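Local coordinates for protein NADH dehydrogenase, putative (Plasmodium falciparum, PDB 5JWC) that probably passes electrons from NADH to ubiquinone through a bound FAD, as a type II NADH dehydrogenase of the malaria parasite, at residues 360-365 with 373-378; 347-352 with 380-385; 272-277 with 286-291; 188-193 with 225-230. All blocks are in the same frame, centred on the assembly; numbering follows the deposited sequence.

Contact 1: 360-365 with 373-378; sequences KILTGN and KLKQSE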
loop_
_atom_site.group_PDB
_atom_site.type_symbol
_atom_site.label_atom_id
_atom_site.label_comp_id
_atom_site.label_asym_id
_atom_site.label_seq_id
_atom_site.Cartn_x
_atom_site.Cartn_y
_atom_site.Cartn_z
ATOM N N LYS A 360 -52.911 -25.580 -21.318
ATOM C CA LYS A 360 -53.867 -24.600 -21.850
ATOM C C LYS A 360 -53.172 -23.513 -22.667
ATOM O O LYS A 360 -53.652 -23.134 -23.729
ATOM C CB LYS A 360 -54.675 -23.975 -20.710
ATOM C CG LYS A 360 -55.464 -24.990 -19.894
ATOM C CD LYS A 360 -56.425 -24.319 -18.919
ATOM C CE LYS A 360 -56.825 -25.293 -17.808
ATOM N NZ LYS A 360 -57.691 -24.641 -16.784
ATOM N N ILE A 361 -52.045 -23.013 -22.165
ATOM C CA ILE A 361 -51.270 -21.984 -22.858
ATOM C C ILE A 361 -50.801 -22.436 -24.253
ATOM O O ILE A 361 -50.767 -21.650 -25.205
ATOM C CB ILE A 361 -50.041 -21.569 -22.007
ATOM C CG1 ILE A 361 -50.497 -20.846 -20.738
ATOM C CG2 ILE A 361 -49.094 -20.682 -22.797
ATOM C CD1 ILE A 361 -49.366 -20.520 -19.795
ATOM N N LEU A 362 -50.451 -23.713 -24.368
ATOM C CA LEU A 362 -49.928 -24.266 -25.618
ATOM C C LEU A 362 -50.943 -24.222 -26.766
ATOM O O LEU A 362 -52.129 -24.515 -26.595
ATOM C CB LEU A 362 -49.415 -25.696 -25.406
ATOM C CG LEU A 362 -48.185 -25.765 -24.492
ATOM C CD1 LEU A 362 -47.443 -27.094 -24.637
ATOM C CD2 LEU A 362 -47.234 -24.584 -24.727
ATOM N N THR A 363 -50.448 -23.810 -27.930
ATOM C CA THR A 363 -51.255 -23.625 -29.134
ATOM C C THR A 363 -51.416 -24.924 -29.934
ATOM O O THR A 363 -50.442 -25.576 -30.319
ATOM C CB THR A 363 -50.620 -22.522 -30.036
ATOM O OG1 THR A 363 -51.140 -21.241 -29.665
ATOM C CG2 THR A 363 -50.912 -22.753 -31.520
ATOM N N GLY A 364 -52.678 -25.297 -30.133
ATOM C CA GLY A 364 -53.068 -26.506 -30.839
ATOM C C GLY A 364 -53.458 -27.536 -29.789
ATOM O O GLY A 364 -53.576 -27.188 -28.606
ATOM N N ASN A 365 -53.685 -28.783 -30.201
ATOM C CA ASN A 365 -54.102 -29.833 -29.265
ATOM C C ASN A 365 -53.013 -30.866 -28.961
ATOM O O ASN A 365 -53.211 -31.740 -28.109
ATOM C CB ASN A 365 -55.361 -30.547 -29.760
ATOM C CG ASN A 365 -56.559 -29.619 -29.865
ATOM O OD1 ASN A 365 -56.832 -29.042 -30.917
ATOM N ND2 ASN A 365 -57.289 -29.475 -28.761
ATOM N N LYS A 373 -41.650 -25.174 -27.112
ATOM C CA LYS A 373 -40.609 -24.235 -27.526
ATOM C C LYS A 373 -41.196 -23.023 -28.244
ATOM O O LYS A 373 -40.587 -21.954 -28.265
ATOM C CB LYS A 373 -39.574 -24.926 -28.418
ATOM C CG LYS A 373 -38.291 -24.134 -28.576
ATOM C CD LYS A 373 -37.423 -24.676 -29.703
ATOM C CE LYS A 373 -36.152 -23.847 -29.842
ATOM N NZ LYS A 373 -35.308 -24.278 -30.998
ATOM N N LEU A 374 -42.379 -23.188 -28.826
ATOM C CA LEU A 374 -43.039 -22.082 -29.504
ATOM C C LEU A 374 -43.568 -21.030 -28.523
ATOM O O LEU A 374 -43.689 -19.869 -28.886
ATOM C CB LEU A 374 -44.174 -22.607 -30.394
ATOM C CG LEU A 374 -43.708 -23.113 -31.767
ATOM C CD1 LEU A 374 -44.834 -23.779 -32.551
ATOM C CD2 LEU A 374 -43.126 -21.962 -32.571
ATOM N N LYS A 375 -43.864 -21.421 -27.284
ATOM C CA LYS A 375 -44.322 -20.463 -26.267
ATOM C C LYS A 375 -43.199 -20.130 -25.292
ATOM O O LYS A 375 -43.422 -19.585 -24.200
ATOM C CB LYS A 375 -45.526 -21.011 -25.495
ATOM C CG LYS A 375 -46.778 -21.230 -26.348
ATOM C CD LYS A 375 -47.214 -19.930 -27.014
ATOM C CE LYS A 375 -48.371 -20.158 -27.967
ATOM N NZ LYS A 375 -47.892 -20.539 -29.327
ATOM N N GLN A 376 -41.981 -20.427 -25.717
ATOM C CA GLN A 376 -40.843 -20.356 -24.829
ATOM C C GLN A 376 -40.453 -18.923 -24.455
ATOM O O GLN A 376 -40.034 -18.681 -23.337
ATOM C CB GLN A 376 -39.665 -21.088 -25.486
ATOM C CG GLN A 376 -38.443 -21.167 -24.642
ATOM C CD GLN A 376 -37.460 -20.116 -25.053
ATOM O OE1 GLN A 376 -37.593 -19.519 -26.127
ATOM N NE2 GLN A 376 -36.479 -19.854 -24.197
ATOM N N SER A 377 -40.659 -17.969 -25.354
ATOM C CA SER A 377 -40.478 -16.557 -25.016
ATOM C C SER A 377 -41.387 -16.114 -23.874
ATOM O O SER A 377 -40.937 -15.465 -22.937
ATOM C CB SER A 377 -40.726 -15.657 -26.228
ATOM O OG SER A 377 -42.111 -15.385 -26.373
ATOM N N GLU A 378 -42.672 -16.438 -23.968
ATOM C CA GLU A 378 -43.637 -16.012 -22.963
ATOM C C GLU A 378 -43.457 -16.730 -21.628
ATOM O O GLU A 378 -43.531 -16.105 -20.565
ATOM C CB GLU A 378 -45.067 -16.211 -23.474
ATOM C CG GLU A 378 -46.134 -16.042 -22.401
ATOM C CD GLU A 378 -47.557 -16.276 -22.903
ATOM O OE1 GLU A 378 -47.803 -17.287 -23.602
ATOM O OE2 GLU A 378 -48.432 -15.442 -22.582
HETATM O O HOH W 1 -47.447 -23.751 -28.851
#
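I361, in the last turn of helix 355-361, faces helix 376-380 through the methyl CG2, which lies 3.7 Å from OE1 of E378. The E378 chain runs out extended from CG, its CG anti to the backbone N (chi1 169°), and this straight course brings one carboxylate oxygen beside the methyl; the approach is van der Waals contact, not a polar bond. On its carbonyl side I361 also meets K375, since its O lies 3.9 Å from K375 CE.

At L362 the chain leaves helical geometry. Its branch methyl CD2 packs on the start of the lysine chain, 3.8 Å from K375 CG, and the two side chains run alongside in opposite senses. T363 comes next and meets the far end of the same lysine, lying nearly perpendicular to it: OG1 is 3.3 Å from K375 NZ. Bends at chi2 and chi4 fold K375 round to this point. One water takes the N-H of T363 at 3.1 Å and reaches K375 NZ through a weak bond.

K375 occupies the N-cap position ahead of helix 376-380, within the helical insertion domain. Three successive residues thus touch one lysine, whose methylene groups supply the apolar contacts while its ammonium end lies near the T363 hydroxyl and the water. This surface contact therefore rests largely on van der Waals packing, supplemented by a water held by the T363 amide and more weakly by K375 NZ.

Contact 2: 347-352 with 380-385; sequences QPKLLH and TKTFPQ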
loop_
_atom_site.group_PDB
_atom_site.type_symbol
_atom_site.label_atom_id
_atom_site.label_comp_id
_atom_site.label_asym_id
_atom_site.label_seq_id
_atom_site.Cartn_x
_atom_site.Cartn_y
_atom_site.Cartn_z
ATOM N N GLN A 347 -33.991 -21.545 -6.779
ATOM C CA GLN A 347 -34.891 -22.685 -6.922
ATOM C C GLN A 347 -36.186 -22.166 -7.526
ATOM O O GLN A 347 -37.030 -21.619 -6.812
ATOM C CB GLN A 347 -35.146 -23.372 -5.576
ATOM C CG GLN A 347 -36.290 -24.399 -5.634
ATOM C CD GLN A 347 -36.037 -25.504 -6.671
ATOM O OE1 GLN A 347 -35.179 -26.368 -6.466
ATOM N NE2 GLN A 347 -36.764 -25.460 -7.798
ATOM N N PRO A 348 -36.330 -22.283 -8.853
ATOM C CA PRO A 348 -37.437 -21.609 -9.529
ATOM C C PRO A 348 -38.765 -22.308 -9.298
ATOM O O PRO A 348 -38.784 -23.459 -8.862
ATOM C CB PRO A 348 -37.052 -21.685 -11.003
ATOM C CG PRO A 348 -36.236 -22.929 -11.083
ATOM C CD PRO A 348 -35.457 -22.994 -9.802
ATOM N N LYS A 349 -39.845 -21.587 -9.582
ATOM C CA LYS A 349 -41.183 -22.147 -9.603
ATOM C C LYS A 349 -41.189 -23.368 -10.521
ATOM O O LYS A 349 -40.688 -23.304 -11.640
ATOM C CB LYS A 349 -42.188 -21.100 -10.085
ATOM C CG LYS A 349 -43.629 -21.598 -10.122
ATOM C CD LYS A 349 -44.522 -20.606 -10.842
ATOM C CE LYS A 349 -44.713 -19.343 -10.021
ATOM N NZ LYS A 349 -45.548 -18.348 -10.744
ATOM N N LEU A 350 -41.772 -24.467 -10.047
ATOM C CA LEU A 350 -41.717 -25.745 -10.750
ATOM C C LEU A 350 -42.739 -25.834 -11.879
ATOM O O LEU A 350 -43.942 -25.671 -11.668
ATOM C CB LEU A 350 -41.921 -26.890 -9.761
ATOM C CG LEU A 350 -40.838 -27.011 -8.688
ATOM C CD1 LEU A 350 -41.302 -27.863 -7.509
ATOM C CD2 LEU A 350 -39.559 -27.596 -9.291
ATOM N N LEU A 351 -42.234 -26.104 -13.077
ATOM C CA LEU A 351 -43.057 -26.324 -14.259
ATOM C C LEU A 351 -44.101 -27.399 -13.976
ATOM O O LEU A 351 -45.283 -27.241 -14.296
ATOM C CB LEU A 351 -42.184 -26.763 -15.431
ATOM C CG LEU A 351 -41.349 -25.688 -16.116
ATOM C CD1 LEU A 351 -40.381 -26.316 -17.087
ATOM C CD2 LEU A 351 -42.243 -24.705 -16.829
ATOM N N HIS A 352 -43.651 -28.499 -13.381
ATOM C CA HIS A 352 -44.526 -29.656 -13.268
ATOM C C HIS A 352 -45.650 -29.446 -12.244
ATOM O O HIS A 352 -46.632 -30.182 -12.256
ATOM C CB HIS A 352 -43.723 -30.933 -12.969
ATOM C CG HIS A 352 -43.252 -31.086 -11.554
ATOM N ND1 HIS A 352 -42.027 -30.625 -11.125
ATOM C CD2 HIS A 352 -43.790 -31.750 -10.503
ATOM C CE1 HIS A 352 -41.854 -30.952 -9.849
ATOM N NE2 HIS A 352 -42.913 -31.635 -9.456
ATOM N N THR A 380 -40.862 -18.201 -20.407
ATOM C CA THR A 380 -39.561 -17.981 -19.784
ATOM C C THR A 380 -39.604 -16.780 -18.824
ATOM O O THR A 380 -38.833 -16.711 -17.873
ATOM C CB THR A 380 -38.472 -17.801 -20.868
ATOM O OG1 THR A 380 -37.174 -18.044 -20.324
ATOM C CG2 THR A 380 -38.507 -16.421 -21.456
ATOM N N LYS A 381 -40.555 -15.870 -19.030
ATOM C CA LYS A 381 -40.746 -14.757 -18.096
ATOM C C LYS A 381 -41.180 -15.268 -16.725
ATOM O O LYS A 381 -40.935 -14.621 -15.710
ATOM C CB LYS A 381 -41.745 -13.730 -18.659
ATOM C CG LYS A 381 -41.164 -12.945 -19.850
ATOM C CD LYS A 381 -42.202 -12.073 -20.560
ATOM C CE LYS A 381 -43.269 -12.898 -21.260
ATOM N NZ LYS A 381 -44.142 -12.089 -22.162
ATOM N N THR A 382 -41.789 -16.450 -16.694
ATOM C CA THR A 382 -42.173 -17.093 -15.446
ATOM C C THR A 382 -41.213 -18.203 -15.029
ATOM O O THR A 382 -40.900 -18.358 -13.847
ATOM C CB THR A 382 -43.597 -17.702 -15.545
ATOM O OG1 THR A 382 -44.553 -16.668 -15.808
ATOM C CG2 THR A 382 -43.956 -18.401 -14.269
ATOM N N PHE A 383 -40.760 -18.997 -15.994
ATOM C CA PHE A 383 -39.944 -20.168 -15.676
ATOM C C PHE A 383 -38.572 -20.062 -16.355
ATOM O O PHE A 383 -38.459 -20.326 -17.548
ATOM C CB PHE A 383 -40.638 -21.461 -16.135
ATOM C CG PHE A 383 -42.030 -21.661 -15.590
ATOM C CD1 PHE A 383 -42.232 -22.258 -14.354
ATOM C CD2 PHE A 383 -43.139 -21.301 -16.346
ATOM C CE1 PHE A 383 -43.521 -22.471 -13.872
ATOM C CE2 PHE A 383 -44.432 -21.502 -15.865
ATOM C CZ PHE A 383 -44.618 -22.083 -14.627
ATOM N N PRO A 384 -37.526 -19.668 -15.606
ATOM C CA PRO A 384 -36.232 -19.490 -16.291
ATOM C C PRO A 384 -35.669 -20.808 -16.841
ATOM O O PRO A 384 -34.866 -20.796 -17.775
ATOM C CB PRO A 384 -35.322 -18.921 -15.190
ATOM C CG PRO A 384 -35.920 -19.414 -13.914
ATOM C CD PRO A 384 -37.428 -19.411 -14.158
ATOM N N GLN A 385 -36.091 -21.935 -16.273
ATOM C CA GLN A 385 -35.576 -23.226 -16.706
ATOM C C GLN A 385 -36.029 -23.606 -18.138
ATOM O O GLN A 385 -35.492 -24.533 -18.725
ATOM C CB GLN A 385 -35.945 -24.325 -15.692
ATOM C CG GLN A 385 -37.423 -24.580 -15.484
ATOM C CD GLN A 385 -38.031 -23.696 -14.409
ATOM O OE1 GLN A 385 -37.873 -22.475 -14.431
ATOM N NE2 GLN A 385 -38.748 -24.311 -13.475
#
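L351 lays its methyl CD2 over one face of the F383 ring, 3.5 Å from the centroid and 20° off the normal, a CH-pi contact. The methyl CG2 of T382 covers the opposite face, so the ring lies between two methyls, while the carbonyl O of K349 sits in the ring plane at the edge, 3.3 Å from F383 CD1. K349 CD adds a contact of 3.7 Å with F383 CE1.

K349 O also takes a hydrogen bond from Q385 NE2 (2.9 Å), the donor tilted 27° from the carbonyl plane. A bend at chi2 (-88°) turns the Q385 amide back to it. NE2 is also bonded to D414, whereas Q385 OE1 is buried against P348 CB (3.6 Å) with no polar partner. P348 in turn packs on P384.

The contact joins the loop between strand 344-346 and helix 355-361 to the loop following helix 376-380; helix 403-416 borders both, with L410 and I413 against L351 and D414 bonded to L351 N.

Contact 3: 272-277 with 286-291; sequences HSFHIQ and KKLSYG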
loop_
_atom_site.group_PDB
_atom_site.type_symbol
_atom_site.label_atom_id
_atom_site.label_comp_id
_atom_site.label_asym_id
_atom_site.label_seq_id
_atom_site.Cartn_x
_atom_site.Cartn_y
_atom_site.Cartn_z
ATOM N N HIS A 272 7.008 -26.660 6.585
ATOM C CA HIS A 272 8.002 -26.599 5.510
ATOM C C HIS A 272 7.730 -27.533 4.327
ATOM O O HIS A 272 8.438 -27.485 3.320
ATOM C CB HIS A 272 9.401 -26.895 6.067
ATOM C CG HIS A 272 9.840 -25.927 7.116
ATOM N ND1 HIS A 272 10.099 -24.598 6.840
ATOM C CD2 HIS A 272 10.030 -26.075 8.450
ATOM C CE1 HIS A 272 10.441 -23.976 7.953
ATOM N NE2 HIS A 272 10.406 -24.850 8.945
ATOM N N SER A 273 6.724 -28.388 4.444
ATOM C CA SER A 273 6.391 -29.282 3.342
ATOM C C SER A 273 4.904 -29.586 3.309
ATOM O O SER A 273 4.205 -29.366 4.300
ATOM C CB SER A 273 7.207 -30.575 3.439
ATOM O OG SER A 273 7.074 -31.158 4.721
ATOM N N PHE A 274 4.405 -30.040 2.158
ATOM C CA PHE A 274 3.029 -30.523 2.089
ATOM C C PHE A 274 2.987 -31.865 1.362
ATOM O O PHE A 274 3.955 -32.256 0.695
ATOM C CB PHE A 274 2.097 -29.484 1.420
ATOM C CG PHE A 274 2.457 -29.156 0.001
ATOM C CD1 PHE A 274 3.412 -28.190 -0.285
ATOM C CD2 PHE A 274 1.823 -29.782 -1.048
ATOM C CE1 PHE A 274 3.746 -27.878 -1.595
ATOM C CE2 PHE A 274 2.147 -29.476 -2.357
ATOM C CZ PHE A 274 3.116 -28.521 -2.630
ATOM N N HIS A 275 1.880 -32.584 1.514
ATOM C CA HIS A 275 1.754 -33.880 0.876
ATOM C C HIS A 275 0.696 -33.848 -0.205
ATOM O O HIS A 275 -0.391 -33.316 -0.023
ATOM C CB HIS A 275 1.410 -34.970 1.898
ATOM C CG HIS A 275 2.592 -35.456 2.671
ATOM N ND1 HIS A 275 3.022 -34.849 3.835
ATOM C CD2 HIS A 275 3.457 -36.471 2.434
ATOM C CE1 HIS A 275 4.093 -35.480 4.286
ATOM N NE2 HIS A 275 4.377 -36.466 3.456
ATOM N N ILE A 276 1.010 -34.432 -1.343
ATOM C CA ILE A 276 -0.017 -34.613 -2.353
ATOM C C ILE A 276 -0.296 -36.083 -2.681
ATOM O O ILE A 276 0.541 -36.946 -2.468
ATOM C CB ILE A 276 0.321 -33.871 -3.667
ATOM C CG1 ILE A 276 1.676 -34.321 -4.247
ATOM C CG2 ILE A 276 0.249 -32.352 -3.432
ATOM C CD1 ILE A 276 2.045 -33.639 -5.580
ATOM N N GLN A 277 -1.457 -36.309 -3.260
ATOM C CA GLN A 277 -2.034 -37.597 -3.529
ATOM C C GLN A 277 -2.484 -37.694 -5.005
ATOM O O GLN A 277 -3.130 -36.777 -5.556
ATOM C CB GLN A 277 -3.104 -37.760 -2.487
ATOM C CG GLN A 277 -4.035 -38.922 -2.657
ATOM C CD GLN A 277 -4.177 -39.784 -1.355
ATOM O OE1 GLN A 277 -4.254 -39.293 -0.211
ATOM N NE2 GLN A 277 -4.323 -41.123 -1.591
ATOM N N LYS A 286 3.211 -37.913 -2.555
ATOM C CA LYS A 286 4.513 -37.261 -2.632
ATOM C C LYS A 286 4.592 -36.178 -1.570
ATOM O O LYS A 286 3.593 -35.535 -1.250
ATOM C CB LYS A 286 4.771 -36.654 -4.022
ATOM C CG LYS A 286 4.319 -37.516 -5.208
ATOM C CD LYS A 286 5.459 -38.329 -5.854
ATOM C CE LYS A 286 4.928 -39.561 -6.589
ATOM N NZ LYS A 286 5.449 -40.841 -6.035
ATOM N N LYS A 287 5.780 -36.010 -1.010
ATOM C CA LYS A 287 6.054 -34.963 -0.037
ATOM C C LYS A 287 6.870 -33.921 -0.775
ATOM O O LYS A 287 7.807 -34.275 -1.492
ATOM C CB LYS A 287 6.810 -35.517 1.176
ATOM C CG LYS A 287 7.057 -34.529 2.319
ATOM C CD LYS A 287 7.776 -35.231 3.469
ATOM C CE LYS A 287 8.430 -34.254 4.444
ATOM N NZ LYS A 287 9.457 -33.375 3.813
ATOM N N LEU A 288 6.486 -32.653 -0.651
ATOM C CA LEU A 288 7.141 -31.562 -1.375
ATOM C C LEU A 288 7.519 -30.437 -0.418
ATOM O O LEU A 288 6.682 -30.007 0.380
ATOM C CB LEU A 288 6.212 -30.994 -2.450
ATOM C CG LEU A 288 6.279 -31.488 -3.885
ATOM C CD1 LEU A 288 6.190 -32.981 -3.920
ATOM C CD2 LEU A 288 5.120 -30.884 -4.665
ATOM N N SER A 289 8.750 -29.939 -0.518
ATOM C CA SER A 289 9.132 -28.753 0.244
ATOM C C SER A 289 8.592 -27.499 -0.434
ATOM O O SER A 289 8.356 -27.487 -1.651
ATOM C CB SER A 289 10.650 -28.658 0.395
ATOM O OG SER A 289 11.131 -29.720 1.187
ATOM N N TYR A 290 8.360 -26.456 0.357
ATOM C CA TYR A 290 7.846 -25.204 -0.198
ATOM C C TYR A 290 8.240 -24.000 0.650
ATOM O O TYR A 290 8.435 -24.134 1.853
ATOM C CB TYR A 290 6.325 -25.260 -0.314
ATOM C CG TYR A 290 5.593 -25.055 0.991
ATOM C CD1 TYR A 290 5.345 -26.116 1.856
ATOM C CD2 TYR A 290 5.148 -23.795 1.364
ATOM C CE1 TYR A 290 4.673 -25.919 3.051
ATOM C CE2 TYR A 290 4.481 -23.590 2.552
ATOM C CZ TYR A 290 4.239 -24.654 3.391
ATOM O OH TYR A 290 3.561 -24.453 4.573
ATOM N N GLY A 291 8.304 -22.824 0.029
ATOM C CA GLY A 291 8.489 -21.582 0.757
ATOM C C GLY A 291 7.228 -20.734 0.833
ATOM O O GLY A 291 7.003 -20.015 1.803
#
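The strands pair as a beta hairpin, with F274 facing L288 and I276 facing K286 in antiparallel hydrogen-bonded pairs; strand 273-278 is the middle of a three-stranded sheet and strand 285-289 lies at one edge. Two-way N-H...O bonds join each pair, among them F274 N to L288 O (2.9 Å) and I276 N to K286 O (2.8 Å). Beyond the last strand pair, Y290 N still reaches H272 O at 3.1 Å.

Apolar contacts gather on the face that carries F274, I276, K286 and L288. L288 CB stands over the F274 ring, and its CD2 comes 3.7 Å from F274 CZ. The rings of F274 and Y290 meet with their planes at 60°, F274 CD1 lying 3.6 Å from Y290 CD1. F274 also rests on A192 of strand 190-194, and L261 lies against I276 and L288. The hydroxyl of Y290 is bonded to the carbonyl of D270.

On the other face K287 lies across H275. With its chain extended as far as CE (chi1 -175°), the lysine carries CG over the imidazole face, 3.5 Å from H275 NE2, and then bends at chi4 so that NZ makes a weak bond to S273 OG (3.4 Å).

Contact 4: 188-193 with 225-230; sequences MLHVAV and FISISI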
loop_
_atom_site.group_PDB
_atom_site.type_symbol
_atom_site.label_atom_id
_atom_site.label_comp_id
_atom_site.label_asym_id
_atom_site.label_seq_id
_atom_site.Cartn_x
_atom_site.Cartn_y
_atom_site.Cartn_z
ATOM N N MET A 188 13.163 -23.013 -0.068
ATOM C CA MET A 188 12.498 -21.757 0.270
ATOM C C MET A 188 11.956 -21.035 -0.958
ATOM O O MET A 188 10.966 -20.325 -0.867
ATOM C CB MET A 188 13.449 -20.829 1.021
ATOM C CG MET A 188 13.428 -21.015 2.523
ATOM S SD MET A 188 14.579 -19.872 3.329
ATOM C CE MET A 188 16.143 -20.648 2.937
ATOM N N LEU A 189 12.604 -21.206 -2.100
ATOM C CA LEU A 189 12.189 -20.487 -3.301
ATOM C C LEU A 189 11.243 -21.328 -4.162
ATOM O O LEU A 189 11.088 -21.092 -5.356
ATOM C CB LEU A 189 13.427 -20.054 -4.095
ATOM C CG LEU A 189 14.278 -19.037 -3.329
ATOM C CD1 LEU A 189 15.692 -18.933 -3.899
ATOM C CD2 LEU A 189 13.591 -17.683 -3.414
ATOM N N HIS A 190 10.593 -22.309 -3.550
ATOM C CA HIS A 190 9.601 -23.069 -4.284
ATOM C C HIS A 190 8.212 -22.513 -3.987
ATOM O O HIS A 190 7.752 -22.552 -2.859
ATOM C CB HIS A 190 9.668 -24.563 -3.934
ATOM C CG HIS A 190 8.575 -25.361 -4.571
ATOM N ND1 HIS A 190 7.804 -26.265 -3.863
ATOM C CD2 HIS A 190 8.084 -25.360 -5.834
ATOM C CE1 HIS A 190 6.908 -26.806 -4.682
ATOM N NE2 HIS A 190 7.059 -26.270 -5.876
ATOM N N VAL A 191 7.563 -21.977 -5.008
ATOM C CA VAL A 191 6.214 -21.451 -4.842
ATOM C C VAL A 191 5.256 -22.507 -5.375
ATOM O O VAL A 191 5.445 -23.032 -6.475
ATOM C CB VAL A 191 6.012 -20.115 -5.582
ATOM C CG1 VAL A 191 4.578 -19.607 -5.377
ATOM C CG2 VAL A 191 7.034 -19.074 -5.088
ATOM N N ALA A 192 4.265 -22.844 -4.567
ATOM C CA ALA A 192 3.267 -23.836 -4.918
ATOM C C ALA A 192 1.905 -23.191 -4.915
ATOM O O ALA A 192 1.535 -22.523 -3.940
ATOM C CB ALA A 192 3.298 -25.002 -3.936
ATOM N N VAL A 193 1.167 -23.382 -6.005
ATOM C CA VAL A 193 -0.151 -22.811 -6.138
ATOM C C VAL A 193 -1.147 -23.962 -6.243
ATOM O O VAL A 193 -1.036 -24.816 -7.124
ATOM C CB VAL A 193 -0.252 -21.892 -7.369
ATOM C CG1 VAL A 193 -1.691 -21.417 -7.560
ATOM C CG2 VAL A 193 0.738 -20.708 -7.245
ATOM N N PHE A 225 17.486 -20.976 -8.487
ATOM C CA PHE A 225 16.912 -21.807 -7.427
ATOM C C PHE A 225 15.398 -21.682 -7.284
ATOM O O PHE A 225 14.788 -22.395 -6.498
ATOM C CB PHE A 225 17.579 -21.470 -6.097
ATOM C CG PHE A 225 19.071 -21.576 -6.144
ATOM C CD1 PHE A 225 19.668 -22.666 -6.759
ATOM C CD2 PHE A 225 19.879 -20.587 -5.602
ATOM C CE1 PHE A 225 21.046 -22.786 -6.816
ATOM C CE2 PHE A 225 21.263 -20.701 -5.657
ATOM C CZ PHE A 225 21.843 -21.799 -6.264
ATOM N N ILE A 226 14.800 -20.763 -8.027
ATOM C CA ILE A 226 13.367 -20.511 -7.923
ATOM C C ILE A 226 12.568 -21.521 -8.742
ATOM O O ILE A 226 12.917 -21.807 -9.884
ATOM C CB ILE A 226 13.017 -19.090 -8.393
ATOM C CG1 ILE A 226 13.797 -18.056 -7.564
ATOM C CG2 ILE A 226 11.493 -18.856 -8.293
ATOM C CD1 ILE A 226 13.669 -16.653 -8.070
ATOM N N SER A 227 11.497 -22.054 -8.161
ATOM C CA SER A 227 10.595 -22.897 -8.924
ATOM C C SER A 227 9.149 -22.599 -8.583
ATOM O O SER A 227 8.843 -22.047 -7.522
ATOM C CB SER A 227 10.885 -24.383 -8.669
ATOM O OG SER A 227 10.868 -24.672 -7.276
ATOM N N ILE A 228 8.262 -22.970 -9.499
ATOM C CA ILE A 228 6.835 -22.865 -9.277
ATOM C C ILE A 228 6.143 -24.151 -9.682
ATOM O O ILE A 228 6.416 -24.683 -10.764
ATOM C CB ILE A 228 6.184 -21.756 -10.100
ATOM C CG1 ILE A 228 6.946 -20.452 -10.029
ATOM C CG2 ILE A 228 4.735 -21.541 -9.664
ATOM C CD1 ILE A 228 6.313 -19.410 -10.967
ATOM N N SER A 229 5.222 -24.614 -8.840
ATOM C CA SER A 229 4.397 -25.763 -9.169
ATOM C C SER A 229 2.937 -25.356 -9.054
ATOM O O SER A 229 2.586 -24.605 -8.154
ATOM C CB SER A 229 4.692 -26.938 -8.224
ATOM O OG SER A 229 6.058 -27.305 -8.270
ATOM N N ILE A 230 2.088 -25.856 -9.945
ATOM C CA ILE A 230 0.646 -25.695 -9.775
ATOM C C ILE A 230 0.013 -27.074 -9.614
ATOM O O ILE A 230 0.358 -28.014 -10.324
ATOM C CB ILE A 230 0.004 -24.895 -10.949
ATOM C CG1 ILE A 230 -1.501 -24.695 -10.721
ATOM C CG2 ILE A 230 0.286 -25.537 -12.293
ATOM C CD1 ILE A 230 -2.137 -23.740 -11.749
#
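H190, V191, A192 and V193 pair in parallel with S227, I228, S229 and I230, two neighbouring strands of a five-stranded parallel sheet. The connection between them carries helix 198-218 and the short helix 220-223, a beta-alpha-beta crossover, and the GxGxxG sequence after the first strand suggests a Rossmann-type dinucleotide-binding domain, probably the one for NADH.

Four backbone bonds alternate between the strands: L189 O receives S227 N (3.0 Å), S227 O receives V191 N, V191 O receives S229 N, and S229 O receives V193 N. CA-H...O contacts, such as I228 CA to V191 O at 3.1 Å, fill the intervals.

Apolar packing starts before the strands, where L189 CD1 meets F225 CB at 3.9 Å and its CB meets I226 CG1 at 4.0 Å. Further along, V191, V193, I228 and I230 share one face, covered by helices 158-174 and 198-218.

The polar side-chain contact is on the other face. The H190 ring, swung out with CG anti to the backbone N (chi1 174°), presents NE2 to S229 OG at 2.8 Å, while S227 OG lies 3.2 Å from H190 CD2. ND1 is bonded to the carbonyl of S289. With a hydrogen bond at each nitrogen, the buried imidazole is fixed in rotation and its polar atoms are satisfied, linking the parallel sheet to the end of hairpin strand 285-289.

Overall arrangement
The contacts fall into two groups on opposite sides of the chain's centre. Contacts 4 and 3, with centres 11 Å apart, come first along the chain and touch: G291 N bonds to H190 O, so the three-stranded antiparallel sheet lies against the five-stranded parallel sheet. Contacts 2 and 1 follow, with centres 15 Å apart, contact 1 nested within the loop that contact 2 closes. Contact 1 lies wholly in the helical insertion domain, while contact 2 fastens that insertion to the chain leaving strand 344-346. Some 48 Å separates the centres of contacts 2 and 3, so the insertion is remote from the probable NADH-binding domain.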